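Side-chain contacts in Cas13d (uncultured Ruminococcus sp, PDB 6IV9), which binds a CRISPR RNA as its guide and, through two HEPN domains, governs maturation of that guide and cleavage of target RNA: residues Glu753-Phe756 with Gly757-Lys760; Asp815-Met818 with Thr819-Ala823. The protein carries 2 engineered substitutions. All coordinates share one frame; numbering follows the deposited sequence.

Contact 1 of 2, residues Glu753-Phe756 with Gly757-Lys760; sequences ERDF and GLYK
F756 and K760 meet one turn apart: CD of K760 passes 3.8 Å from CE2 of F756, so the lysine's apolar stem slants past the outer end of the ring, near CE2 and CZ. With CG opposite the backbone N (chi1 174°), the phenyl swings toward the later residues of the helix. Lysine suits its place because its methylenes can pack there while the fully extended chain carries NZ on to the carbonyl of K769. On another side, CG of R754 touches CD1 of L758 at 4.0 Å, and beyond CG the arginine chain bends at chi3 to bring its head over to the adjacent D755. NE and NH2 both bond OD1 of D755, at 2.8 and 2.9 Å; the acceptor lies in the guanidinium plane, but NE comes from well above the carboxylate plane. This salt bridge fixes the head's rotation, and Y899 OH holds the other oxygen, OD2. The Y759 ring slants past the D755 carbonyl, CD2 lying 3.2 Å from D755 O. Further out, the Y759 hydroxyl bonds L149 O and N794 ND2, L155 and R158 of helix 152-160 lie against L758, and L771 and I777 pack on F756. Four successive i to i+4 backbone bonds, among them Y759 N to D755 O at 2.8 Å, mark this as regular alpha helix, part of the long helix 713-760, about 5 Å from the bound nucleic acid at the nearest atoms.

Contact 2 of 2, residues Asp815-Met818 with Thr819-Ala823; sequences DSSM and TRKYA. Engineered in segment 819-823: A823 (natural residue Arg).
T819 turns its hydroxyl back onto the preceding turn, where OG1 donates to the carbonyl O of D815 at 3.0 Å. Its chi1 of 61° sets OG1 between the backbone N and the carbonyl carbon; CG2 then falls beside the N, 3.4 Å from D815 O. The same carbonyl also takes a weak bond from T819 N, so one residue grips it twice. Threonine fits here because its hydroxyl supplies a donor for the helix, while the side chain packs against Y775 and P896. D815 itself is the N-cap: its OD1 accepts from M818 N at 2.8 Å in an almost straight bond (177°), a role for which a short carboxylate is well suited, since the first turn of a helix has amides with no earlier carbonyl to meet.

M818 adopts the crowded first torsion (chi1 68°), which puts CG only 3.2 Å from T819 N; a further bend at chi3 turns the methyl end, and the flexible thioether settles against I873, F889 and L893. R820 also bends at chi3, curling back so that one face of its guanidinium lies over the S816 carbonyl, with NH2 3.8 Å from S816 O. NH1 bonds K772 O, which helps hold the head in this position. K821 instead runs extended, its CG 3.5 Å from S817 O. The ring of Y822 leads away from the first turn, and its OH bonds N894. A823 is engineered, Arg being the natural residue.

In the fold, Y822 packs helix 816-827 against H853, M856 and I860 of helix 848-861 and against L893 of helix 887-893, while Y822 and A823 rest on Y745 and I749, respectively, of helix 713-760.

Both contacts are local, each within one helix, so neither closes a loop, and along the chain they follow in series without crossing. Contact 1 comes first, on helix 713-760; the chain then runs through a loop and helices 777-788, 795-799 and 801-813 before contact 2 opens helix 816-827. Their centres are 18 Å apart and their nearest atoms about 7 Å, without touching. One residue joins them indirectly: K772, in the loop 761-776, reaches both contacts, its NZ forming a weak, long ion pair with E753 of contact 1. The two helices lie in one helical bundle, probably part of a HEPN domain.

Contact 1 of 2, residues Glu753-Phe756 with Gly757-Lys760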
loop_
_atom_site.group_PDB
_atom_site.type_symbol
_atom_site.label_atom_id
_atom_site.label_comp_id
_atom_site.label_asym_id
_atom_site.label_seq_id
_atom_site.Cartn_x
_atom_site.Cartn_y
_atom_site.Cartn_z
ATOM N N GLU A 753 -5.713 -17.000 -11.600
ATOM C CA GLU A 753 -4.885 -18.213 -11.419
ATOM C C GLU A 753 -5.354 -18.978 -10.170
ATOM O O GLU A 753 -5.491 -20.178 -10.225
ATOM C CB GLU A 753 -3.421 -17.824 -11.242
ATOM C CG GLU A 753 -2.804 -17.142 -12.437
ATOM C CD GLU A 753 -1.301 -16.965 -12.303
ATOM O OE1 GLU A 753 -0.778 -17.243 -11.244
ATOM O OE2 GLU A 753 -0.678 -16.552 -13.250
ATOM N N ARG A 754 -5.595 -18.267 -9.082
ATOM C CA ARG A 754 -6.044 -18.901 -7.824
ATOM C C ARG A 754 -7.408 -19.576 -8.020
ATOM O O ARG A 754 -7.559 -20.707 -7.633
ATOM C CB ARG A 754 -6.171 -17.789 -6.784
ATOM C CG ARG A 754 -6.850 -18.189 -5.484
ATOM C CD ARG A 754 -7.353 -16.992 -4.710
ATOM N NE ARG A 754 -8.605 -16.501 -5.222
ATOM C CZ ARG A 754 -9.154 -15.357 -4.893
ATOM N NH1 ARG A 754 -8.553 -14.577 -4.026
ATOM N NH2 ARG A 754 -10.302 -14.994 -5.415
ATOM N N ASP A 755 -8.352 -18.863 -8.611
ATOM C CA ASP A 755 -9.735 -19.352 -8.843
ATOM C C ASP A 755 -9.719 -20.541 -9.808
ATOM O O ASP A 755 -10.425 -21.488 -9.567
ATOM C CB ASP A 755 -10.665 -18.204 -9.232
ATOM C CG ASP A 755 -10.825 -17.149 -8.147
ATOM O OD1 ASP A 755 -10.581 -17.460 -7.002
ATOM O OD2 ASP A 755 -11.196 -16.047 -8.470
ATOM N N PHE A 756 -8.888 -20.481 -10.839
ATOM C CA PHE A 756 -8.813 -21.602 -11.804
ATOM C C PHE A 756 -8.354 -22.853 -11.058
ATOM O O PHE A 756 -8.930 -23.891 -11.243
ATOM C CB PHE A 756 -7.860 -21.287 -12.954
ATOM C CG PHE A 756 -7.632 -22.448 -13.884
ATOM C CD1 PHE A 756 -8.517 -22.721 -14.906
ATOM C CD2 PHE A 756 -6.552 -23.286 -13.718
ATOM C CE1 PHE A 756 -8.304 -23.787 -15.762
ATOM C CE2 PHE A 756 -6.345 -24.358 -14.566
ATOM C CZ PHE A 756 -7.223 -24.603 -15.586
ATOM N N GLY A 757 -7.361 -22.711 -10.198
ATOM C CA GLY A 757 -6.887 -23.861 -9.420
ATOM C C GLY A 757 -7.979 -24.420 -8.530
ATOM O O GLY A 757 -8.012 -25.607 -8.350
ATOM N N LEU A 758 -8.774 -23.568 -7.891
ATOM C CA LEU A 758 -9.867 -24.065 -7.017
ATOM C C LEU A 758 -10.985 -24.695 -7.845
ATOM O O LEU A 758 -11.404 -25.770 -7.536
ATOM C CB LEU A 758 -10.389 -22.911 -6.168
ATOM C CG LEU A 758 -9.414 -22.403 -5.116
ATOM C CD1 LEU A 758 -9.704 -20.962 -4.757
ATOM C CD2 LEU A 758 -9.439 -23.296 -3.893
ATOM N N TYR A 759 -11.399 -24.041 -8.914
ATOM C CA TYR A 759 -12.494 -24.574 -9.760
ATOM C C TYR A 759 -12.089 -25.904 -10.394
ATOM O O TYR A 759 -12.915 -26.751 -10.589
ATOM C CB TYR A 759 -12.882 -23.571 -10.835
ATOM C CG TYR A 759 -13.877 -22.534 -10.406
ATOM C CD1 TYR A 759 -15.166 -22.875 -10.055
ATOM C CD2 TYR A 759 -13.542 -21.203 -10.404
ATOM C CE1 TYR A 759 -16.095 -21.925 -9.693
ATOM C CE2 TYR A 759 -14.455 -20.239 -10.039
ATOM C CZ TYR A 759 -15.736 -20.598 -9.687
ATOM O OH TYR A 759 -16.626 -19.644 -9.339
ATOM N N LYS A 760 -10.803 -26.062 -10.667
ATOM C CA LYS A 760 -10.283 -27.271 -11.344
ATOM C C LYS A 760 -10.574 -28.501 -10.490
ATOM O O LYS A 760 -10.724 -29.553 -11.045
ATOM C CB LYS A 760 -8.799 -27.147 -11.680
ATOM C CG LYS A 760 -8.302 -28.225 -12.623
ATOM C CD LYS A 760 -7.060 -27.881 -13.382
ATOM C CE LYS A 760 -6.564 -29.044 -14.204
ATOM N NZ LYS A 760 -5.215 -28.789 -14.746
#

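Contact 2 of 2, residues Asp815-Met818 with Thr819-Ala823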
loop_
_atom_site.group_PDB
_atom_site.type_symbol
_atom_site.label_atom_id
_atom_site.label_comp_id
_atom_site.label_asym_id
_atom_site.label_seq_id
_atom_site.Cartn_x
_atom_site.Cartn_y
_atom_site.Cartn_z
ATOM N N ASP A 815 -9.191 -13.683 -27.844
ATOM C CA ASP A 815 -8.545 -14.943 -28.265
ATOM C C ASP A 815 -7.442 -15.286 -27.264
ATOM O O ASP A 815 -7.131 -14.472 -26.420
ATOM C CB ASP A 815 -8.134 -14.920 -29.734
ATOM C CG ASP A 815 -6.979 -13.994 -30.033
ATOM O OD1 ASP A 815 -6.197 -13.735 -29.143
ATOM O OD2 ASP A 815 -6.866 -13.575 -31.163
ATOM N N SER A 816 -6.910 -16.490 -27.354
ATOM C CA SER A 816 -5.879 -16.937 -26.400
ATOM C C SER A 816 -4.619 -16.090 -26.533
ATOM O O SER A 816 -3.962 -15.902 -25.541
ATOM C CB SER A 816 -5.605 -18.395 -26.546
ATOM O OG SER A 816 -5.127 -18.686 -27.834
ATOM N N SER A 817 -4.281 -15.675 -27.745
ATOM C CA SER A 817 -3.035 -14.902 -27.954
ATOM C C SER A 817 -3.085 -13.507 -27.321
ATOM O O SER A 817 -2.176 -13.180 -26.597
ATOM C CB SER A 817 -2.717 -14.827 -29.416
ATOM O OG SER A 817 -1.624 -13.975 -29.638
ATOM N N MET A 818 -4.119 -12.728 -27.580
ATOM C CA MET A 818 -4.188 -11.360 -27.018
ATOM C C MET A 818 -4.288 -11.403 -25.483
ATOM O O MET A 818 -3.760 -10.525 -24.854
ATOM C CB MET A 818 -5.310 -10.530 -27.649
ATOM C CG MET A 818 -6.701 -10.972 -27.318
ATOM S SD MET A 818 -7.962 -9.855 -27.921
ATOM C CE MET A 818 -7.821 -10.198 -29.669
ATOM N N THR A 819 -5.030 -12.356 -24.932
ATOM C CA THR A 819 -5.187 -12.443 -23.456
ATOM C C THR A 819 -3.853 -12.809 -22.803
ATOM O O THR A 819 -3.609 -12.369 -21.693
ATOM C CB THR A 819 -6.414 -13.272 -23.070
ATOM O OG1 THR A 819 -6.210 -14.574 -23.587
ATOM C CG2 THR A 819 -7.703 -12.690 -23.591
ATOM N N ARG A 820 -3.073 -13.666 -23.451
ATOM C CA ARG A 820 -1.739 -14.035 -22.921
ATOM C C ARG A 820 -0.839 -12.796 -22.920
ATOM O O ARG A 820 -0.115 -12.619 -21.973
ATOM C CB ARG A 820 -1.109 -15.180 -23.715
ATOM C CG ARG A 820 0.262 -15.582 -23.206
ATOM C CD ARG A 820 0.642 -17.027 -23.447
ATOM N NE ARG A 820 0.493 -17.367 -24.846
ATOM C CZ ARG A 820 -0.570 -17.949 -25.379
ATOM N NH1 ARG A 820 -1.343 -18.736 -24.656
ATOM N NH2 ARG A 820 -0.847 -17.760 -26.650
ATOM N N LYS A 821 -0.887 -11.997 -23.979
ATOM C CA LYS A 821 -0.058 -10.771 -24.051
ATOM C C LYS A 821 -0.477 -9.804 -22.946
ATOM O O LYS A 821 0.381 -9.201 -22.351
ATOM C CB LYS A 821 -0.177 -10.096 -25.417
ATOM C CG LYS A 821 0.431 -10.891 -26.559
ATOM C CD LYS A 821 0.684 -10.085 -27.807
ATOM C CE LYS A 821 1.460 -10.849 -28.856
ATOM N NZ LYS A 821 1.820 -9.981 -29.999
ATOM N N TYR A 822 -1.776 -9.686 -22.722
ATOM C CA TYR A 822 -2.315 -8.783 -21.679
ATOM C C TYR A 822 -1.785 -9.214 -20.310
ATOM O O TYR A 822 -1.283 -8.403 -19.584
ATOM C CB TYR A 822 -3.829 -8.939 -21.687
ATOM C CG TYR A 822 -4.648 -7.931 -20.934
ATOM C CD1 TYR A 822 -4.329 -6.593 -20.914
ATOM C CD2 TYR A 822 -5.795 -8.328 -20.284
ATOM C CE1 TYR A 822 -5.114 -5.681 -20.231
ATOM C CE2 TYR A 822 -6.594 -7.437 -19.604
ATOM C CZ TYR A 822 -6.260 -6.102 -19.584
ATOM O OH TYR A 822 -7.056 -5.232 -18.922
ATOM N N ALA A 823 -1.849 -10.504 -20.024
ATOM C CA ALA A 823 -1.379 -11.014 -18.722
ATOM C C ALA A 823 0.109 -10.708 -18.559
ATOM O O ALA A 823 0.500 -10.325 -17.483
ATOM C CB ALA A 823 -1.646 -12.488 -18.626
#